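Local coordinates for protein glycerate dehydrogenase (Bacillus sp. 5mfcol3.1, PDB 6P2I) that binds NADPH and D-arginine and acts as an asymmetric reductase of acyclic imino acids, probably those released by a partner oxidase, at residues A[10-15]-A[285-290]; A[251-256]-A[270-275]. One frame throughout, in Å; residues are numbered along the deposited sequence.

Contact 2 (251-256 with 270-275) is a buried strand pairing in the NAD-binding domain, where parallel backbones bond to each other and an aspartate reaches the cofactor. Contact 1 (10-15 with 285-290) is only partly buried: helix 280-298, near the end of the chain, packs against the start of helix 14-23 and the loop before it, mostly by sulfur, aromatic and aliphatic groups. Strand 269-271 of contact 2 is followed in the chain by helix 280-298 of contact 1. The contact centres lie about 24 Å apart and the two share no helix or strand, but each contact reaches a bound molecule: D-arginine through Asn286, the NADP nucleotide through Asp253.

Contact 1: residues A[10-15]-A[285-290]; sequences TYLPSW and KNMYEL. With DAR (D-arginine), chain D.
Met287 carries CG anti to its own carbonyl carbon and bends at chi2 and chi3, while Tyr11 sets its ring anti to the backbone N (chi1 -176°), which brings Met287 CG and SD to the CD2/CE2 side of the ring, the two side chains meeting obliquely. Met287 CG lies 3.8 Å from Tyr11 CE2, and SD stands 5.1 Å from the ring centroid, 52° off the normal, an oblique Met-aromatic contact. Beyond the sulfur, the methyl CE comes back to 3.3 Å from Tyr11 O. Pro13, the N-cap residue of helix 14-23, sits over the centre of the Tyr11 ring with its CD, which also approaches Met287 SD at 3.9 Å. Leu12 CD1 reaches the same sulfur, its side chain crossing that of Met287 at about a right angle. With an alanine in place of Met287, the space among Tyr11, Leu12 and Pro13 would probably be left unfilled and the tyrosine ring without its sulfur neighbour. Trp15 spans Met287 and Tyr288: its CZ2 lies 4.1 Å from Met287 CB, approached obliquely, and its CH2 meets the edge of the Tyr288 ring, in plane, 3.8 Å from CE1. Glu284, one turn before Tyr288, takes hydrogen bonds from both Tyr11 OH and Trp15 NE1, tying the polar rims of these aromatics to helix 280-298. On the pocket side, Asn286 OD1 accepts a hydrogen bond from NH1 of D-arginine at 2.8 Å, nearly straight (171°), and its ND2 donates to Ile72 O, so bonds at both ends of the amide should fix its rotation. The helix therefore offers an apolar side built on Met287 and a neutral amide that can orient the guanidinium group, while Glu51 is a further, acidic partner of the ligand.

Contact 2: residues A[251-256]-A[270-275]; sequences GLDDLT and VLTPGS
Asp253 crosses Thr272 at about a right angle just beyond the paired strands, its CB 3.5 Å from Thr272 OG1. CG continues anti to the backbone N (chi1 -166°) and comes close to Gly274 CA. There the carboxylate divides. OD1 accepts the hydroxyl of Thr272, OG1 lying 2.6 Å away on the anti side and 17° out of the carboxylate plane; the same hydroxyl is also hydrogen-bonded to His105 of helix 99-114. OD2 lies close beside Gly274, 3.2 Å from its CA, and is hydrogen-bonded to the cofactor's N7N, the carboxamide nitrogen of nicotinamide. The site lies at the C-terminal ends of the parallel strands of the Rossmann-type NAD-binding domain, where this fold binds its nucleotide; strand 249-252 pairs here with 269-271, an outermost strand of the seven-stranded sheet within this chain. Leu252 N donates to Val270 O at 2.9 Å, and Thr272 N returns a bond to Leu252 O at 3.1 Å. A water donates to both Leu252 O and Thr272 O. Past the last bridge, Pro273 centres an inverse gamma turn, and Gly274 N makes a weak bond to Asp253 O. Leu271 CD2 packs on Leu252 CB, while Asp121 of the second subunit accepts a hydrogen bond from Leu271 N.

Contact 1: residues A[10-15]-A[285-290]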
loop_
_atom_site.group_PDB
_atom_site.type_symbol
_atom_site.label_atom_id
_atom_site.label_comp_id
_atom_site.label_asym_id
_atom_site.label_seq_id
_atom_site.Cartn_x
_atom_site.Cartn_y
_atom_site.Cartn_z
ATOM N N THR A 10 -20.530 -7.235 -14.885
ATOM C CA THR A 10 -19.129 -6.853 -15.003
ATOM C C THR A 10 -18.320 -7.993 -15.592
ATOM O O THR A 10 -17.477 -7.783 -16.478
ATOM C CB THR A 10 -18.573 -6.471 -13.642
ATOM O OG1 THR A 10 -19.156 -5.232 -13.232
ATOM C CG2 THR A 10 -17.041 -6.336 -13.730
ATOM N N TYR A 11 -18.598 -9.214 -15.142
ATOM C CA TYR A 11 -17.814 -10.384 -15.518
ATOM C C TYR A 11 -18.751 -11.576 -15.627
ATOM O O TYR A 11 -19.473 -11.887 -14.676
ATOM C CB TYR A 11 -16.708 -10.633 -14.482
ATOM C CG TYR A 11 -15.770 -11.766 -14.819
ATOM C CD1 TYR A 11 -14.999 -11.736 -15.975
ATOM C CD2 TYR A 11 -15.646 -12.863 -13.972
ATOM C CE1 TYR A 11 -14.135 -12.777 -16.291
ATOM C CE2 TYR A 11 -14.782 -13.905 -14.273
ATOM C CZ TYR A 11 -14.032 -13.856 -15.427
ATOM O OH TYR A 11 -13.167 -14.882 -15.730
ATOM N N LEU A 12 -18.764 -12.216 -16.795
ATOM C CA LEU A 12 -19.602 -13.386 -17.037
ATOM C C LEU A 12 -19.005 -14.122 -18.225
ATOM O O LEU A 12 -19.500 -14.029 -19.356
ATOM C CB LEU A 12 -21.066 -13.004 -17.281
ATOM C CG LEU A 12 -22.039 -14.195 -17.186
ATOM C CD1 LEU A 12 -22.239 -14.650 -15.727
ATOM C CD2 LEU A 12 -23.384 -13.864 -17.842
ATOM N N PRO A 13 -17.934 -14.870 -17.993
ATOM C CA PRO A 13 -17.211 -15.499 -19.098
ATOM C C PRO A 13 -18.008 -16.648 -19.687
ATOM O O PRO A 13 -18.989 -17.123 -19.109
ATOM C CB PRO A 13 -15.921 -15.990 -18.434
ATOM C CG PRO A 13 -16.301 -16.196 -17.000
ATOM C CD PRO A 13 -17.328 -15.144 -16.677
ATOM N N SER A 14 -17.553 -17.091 -20.865
ATOM C CA SER A 14 -18.266 -18.121 -21.613
ATOM C C SER A 14 -18.466 -19.385 -20.790
ATOM O O SER A 14 -19.523 -20.025 -20.879
ATOM C CB SER A 14 -17.513 -18.453 -22.901
ATOM O OG SER A 14 -17.508 -17.349 -23.788
ATOM N N TRP A 15 -17.458 -19.781 -20.004
ATOM C CA TRP A 15 -17.594 -21.035 -19.272
ATOM C C TRP A 15 -18.736 -20.967 -18.266
ATOM O O TRP A 15 -19.427 -21.970 -18.047
ATOM C CB TRP A 15 -16.273 -21.422 -18.599
ATOM C CG TRP A 15 -15.902 -20.717 -17.328
ATOM C CD1 TRP A 15 -15.020 -19.675 -17.198
ATOM C CD2 TRP A 15 -16.333 -21.043 -15.999
ATOM N NE1 TRP A 15 -14.894 -19.317 -15.871
ATOM C CE2 TRP A 15 -15.684 -20.144 -15.114
ATOM C CE3 TRP A 15 -17.208 -21.997 -15.468
ATOM C CZ2 TRP A 15 -15.894 -20.165 -13.737
ATOM C CZ3 TRP A 15 -17.411 -22.019 -14.094
ATOM C CH2 TRP A 15 -16.758 -21.111 -13.245
ATOM N N LYS A 285 -13.839 -16.200 -8.134
ATOM C CA LYS A 285 -14.589 -16.686 -6.982
ATOM C C LYS A 285 -16.037 -16.233 -7.040
ATOM O O LYS A 285 -16.937 -16.965 -6.617
ATOM C CB LYS A 285 -13.945 -16.198 -5.684
ATOM C CG LYS A 285 -12.741 -17.007 -5.261
ATOM C CD LYS A 285 -12.023 -16.303 -4.099
ATOM C CE LYS A 285 -11.143 -17.241 -3.308
ATOM N NZ LYS A 285 -10.576 -16.522 -2.128
ATOM N N ASN A 286 -16.274 -15.018 -7.548
ATOM C CA ASN A 286 -17.634 -14.505 -7.686
ATOM C C ASN A 286 -18.466 -15.451 -8.539
ATOM O O ASN A 286 -19.631 -15.731 -8.222
ATOM C CB ASN A 286 -17.564 -13.100 -8.300
ATOM C CG ASN A 286 -18.820 -12.245 -8.068
ATOM O OD1 ASN A 286 -18.854 -11.084 -8.497
ATOM N ND2 ASN A 286 -19.844 -12.801 -7.417
ATOM N N MET A 287 -17.866 -15.974 -9.611
ATOM C CA MET A 287 -18.558 -16.929 -10.474
ATOM C C MET A 287 -18.799 -18.245 -9.752
ATOM O O MET A 287 -19.873 -18.845 -9.893
ATOM C CB MET A 287 -17.748 -17.161 -11.749
ATOM C CG MET A 287 -17.507 -15.910 -12.587
ATOM S SD MET A 287 -19.034 -15.149 -13.188
ATOM C CE MET A 287 -19.316 -13.846 -11.991
ATOM N N TYR A 288 -17.809 -18.718 -8.986
ATOM C CA TYR A 288 -18.000 -19.960 -8.242
ATOM C C TYR A 288 -19.144 -19.828 -7.246
ATOM O O TYR A 288 -19.920 -20.775 -7.054
ATOM C CB TYR A 288 -16.728 -20.363 -7.493
ATOM C CG TYR A 288 -15.457 -20.538 -8.303
ATOM C CD1 TYR A 288 -15.483 -20.881 -9.639
ATOM C CD2 TYR A 288 -14.210 -20.387 -7.692
ATOM C CE1 TYR A 288 -14.302 -21.055 -10.368
ATOM C CE2 TYR A 288 -13.033 -20.551 -8.400
ATOM C CZ TYR A 288 -13.078 -20.884 -9.738
ATOM O OH TYR A 288 -11.892 -21.047 -10.433
ATOM N N GLU A 289 -19.253 -18.667 -6.588
ATOM C CA GLU A 289 -20.327 -18.452 -5.616
ATOM C C GLU A 289 -21.683 -18.370 -6.300
ATOM O O GLU A 289 -22.662 -18.946 -5.816
ATOM C CB GLU A 289 -20.071 -17.183 -4.801
ATOM C CG GLU A 289 -18.972 -17.385 -3.747
ATOM C CD GLU A 289 -18.730 -16.172 -2.855
ATOM O OE1 GLU A 289 -18.981 -15.033 -3.289
ATOM O OE2 GLU A 289 -18.254 -16.371 -1.717
ATOM N N LEU A 290 -21.755 -17.653 -7.419
ATOM C CA LEU A 290 -22.995 -17.589 -8.185
ATOM C C LEU A 290 -23.473 -18.986 -8.563
ATOM O O LEU A 290 -24.659 -19.316 -8.422
ATOM C CB LEU A 290 -22.769 -16.744 -9.438
ATOM C CG LEU A 290 -23.876 -16.813 -10.481
ATOM C CD1 LEU A 290 -25.177 -16.271 -9.919
ATOM C CD2 LEU A 290 -23.463 -16.059 -11.716
HETATM N N DAR D . -20.419 -3.400 -3.637
HETATM C CA DAR D . -19.448 -4.493 -3.588
HETATM C CB DAR D . -18.720 -4.663 -4.931
HETATM C CG DAR D . -19.649 -5.039 -6.089
HETATM C CD DAR D . -18.874 -5.601 -7.277
HETATM N NE DAR D . -19.685 -6.103 -8.386
HETATM C CZ DAR D . -19.606 -7.381 -8.770
HETATM N NH1 DAR D . -19.177 -8.317 -7.917
HETATM N NH2 DAR D . -19.957 -7.745 -10.004
HETATM C C DAR D . -20.110 -5.774 -3.114
HETATM O O DAR D . -19.720 -6.902 -3.477
HETATM O OXT DAR D . -21.053 -5.665 -2.333
#

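Contact 2: residues A[251-256]-A[270-275]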
loop_
_atom_site.group_PDB
_atom_site.type_symbol
_atom_site.label_atom_id
_atom_site.label_comp_id
_atom_site.label_asym_id
_atom_site.label_seq_id
_atom_site.Cartn_x
_atom_site.Cartn_y
_atom_site.Cartn_z
ATOM N N GLY A 251 -8.776 7.443 2.736
ATOM C CA GLY A 251 -8.764 6.664 1.515
ATOM C C GLY A 251 -10.162 6.136 1.287
ATOM O O GLY A 251 -10.679 5.379 2.119
ATOM N N LEU A 252 -10.801 6.536 0.190
ATOM C CA LEU A 252 -12.231 6.302 0.018
ATOM C C LEU A 252 -12.507 5.614 -1.311
ATOM O O LEU A 252 -12.236 6.182 -2.377
ATOM C CB LEU A 252 -12.997 7.623 0.108
ATOM C CG LEU A 252 -12.673 8.484 1.332
ATOM C CD1 LEU A 252 -13.346 9.837 1.207
ATOM C CD2 LEU A 252 -13.093 7.775 2.630
ATOM N N ASP A 253 -13.092 4.420 -1.242
ATOM C CA ASP A 253 -13.478 3.651 -2.416
ATOM C C ASP A 253 -14.912 3.941 -2.839
ATOM O O ASP A 253 -15.363 3.394 -3.845
ATOM C CB ASP A 253 -13.294 2.147 -2.148
ATOM C CG ASP A 253 -13.355 1.287 -3.426
ATOM O OD1 ASP A 253 -12.657 1.597 -4.407
ATOM O OD2 ASP A 253 -14.112 0.297 -3.445
ATOM N N ASP A 254 -15.630 4.783 -2.092
ATOM C CA ASP A 254 -16.973 5.215 -2.459
ATOM C C ASP A 254 -17.206 6.605 -1.891
ATOM O O ASP A 254 -16.642 6.968 -0.857
ATOM C CB ASP A 254 -18.042 4.240 -1.944
ATOM C CG ASP A 254 -19.417 4.498 -2.557
ATOM O OD1 ASP A 254 -19.531 4.515 -3.802
ATOM O OD2 ASP A 254 -20.398 4.675 -1.803
ATOM N N LEU A 255 -18.013 7.391 -2.596
ATOM C CA LEU A 255 -18.555 8.646 -2.092
ATOM C C LEU A 255 -20.054 8.626 -2.332
ATOM O O LEU A 255 -20.539 7.899 -3.202
ATOM C CB LEU A 255 -17.954 9.875 -2.785
ATOM C CG LEU A 255 -16.440 10.061 -2.772
ATOM C CD1 LEU A 255 -16.134 11.265 -3.629
ATOM C CD2 LEU A 255 -15.946 10.268 -1.365
ATOM N N THR A 256 -20.796 9.443 -1.572
ATOM C CA THR A 256 -22.248 9.462 -1.783
ATOM C C THR A 256 -22.607 10.005 -3.163
ATOM O O THR A 256 -23.655 9.653 -3.717
ATOM C CB THR A 256 -22.959 10.272 -0.692
ATOM O OG1 THR A 256 -22.625 11.660 -0.812
ATOM C CG2 THR A 256 -22.580 9.770 0.690
ATOM N N VAL A 270 -7.263 9.964 -0.963
ATOM C CA VAL A 270 -6.989 9.093 -2.093
ATOM C C VAL A 270 -8.302 8.406 -2.437
ATOM O O VAL A 270 -8.938 7.808 -1.562
ATOM C CB VAL A 270 -5.887 8.071 -1.762
ATOM C CG1 VAL A 270 -5.679 7.087 -2.897
ATOM C CG2 VAL A 270 -4.582 8.812 -1.433
ATOM N N LEU A 271 -8.721 8.522 -3.692
ATOM C CA LEU A 271 -10.016 8.020 -4.134
ATOM C C LEU A 271 -9.836 6.873 -5.114
ATOM O O LEU A 271 -8.987 6.943 -6.006
ATOM C CB LEU A 271 -10.811 9.137 -4.804
ATOM C CG LEU A 271 -10.982 10.384 -3.949
ATOM C CD1 LEU A 271 -11.625 11.489 -4.765
ATOM C CD2 LEU A 271 -11.816 10.056 -2.711
ATOM N N THR A 272 -10.637 5.822 -4.953
ATOM C CA THR A 272 -10.709 4.785 -5.967
ATOM C C THR A 272 -12.164 4.574 -6.378
ATOM O O THR A 272 -13.076 4.724 -5.558
ATOM C CB THR A 272 -10.061 3.474 -5.480
ATOM O OG1 THR A 272 -10.585 3.085 -4.199
ATOM C CG2 THR A 272 -8.526 3.673 -5.327
ATOM N N PRO A 273 -12.417 4.260 -7.650
ATOM C CA PRO A 273 -13.814 4.246 -8.157
ATOM C C PRO A 273 -14.533 2.922 -7.920
ATOM O O PRO A 273 -15.002 2.258 -8.855
ATOM C CB PRO A 273 -13.617 4.541 -9.653
ATOM C CG PRO A 273 -12.295 3.849 -9.978
ATOM C CD PRO A 273 -11.423 4.064 -8.725
ATOM N N GLY A 274 -14.646 2.532 -6.650
ATOM C CA GLY A 274 -15.243 1.249 -6.321
ATOM C C GLY A 274 -14.458 0.048 -6.810
ATOM O O GLY A 274 -15.035 -1.022 -6.991
ATOM N N SER A 275 -13.153 0.195 -7.037
ATOM C CA SER A 275 -12.342 -0.854 -7.648
ATOM C C SER A 275 -11.698 -1.798 -6.631
ATOM O O SER A 275 -10.923 -2.676 -7.026
ATOM C CB SER A 275 -11.260 -0.219 -8.532
ATOM O OG SER A 275 -10.517 0.740 -7.779
HETATM O O HOH W 1 -14.042 7.051 -4.394
#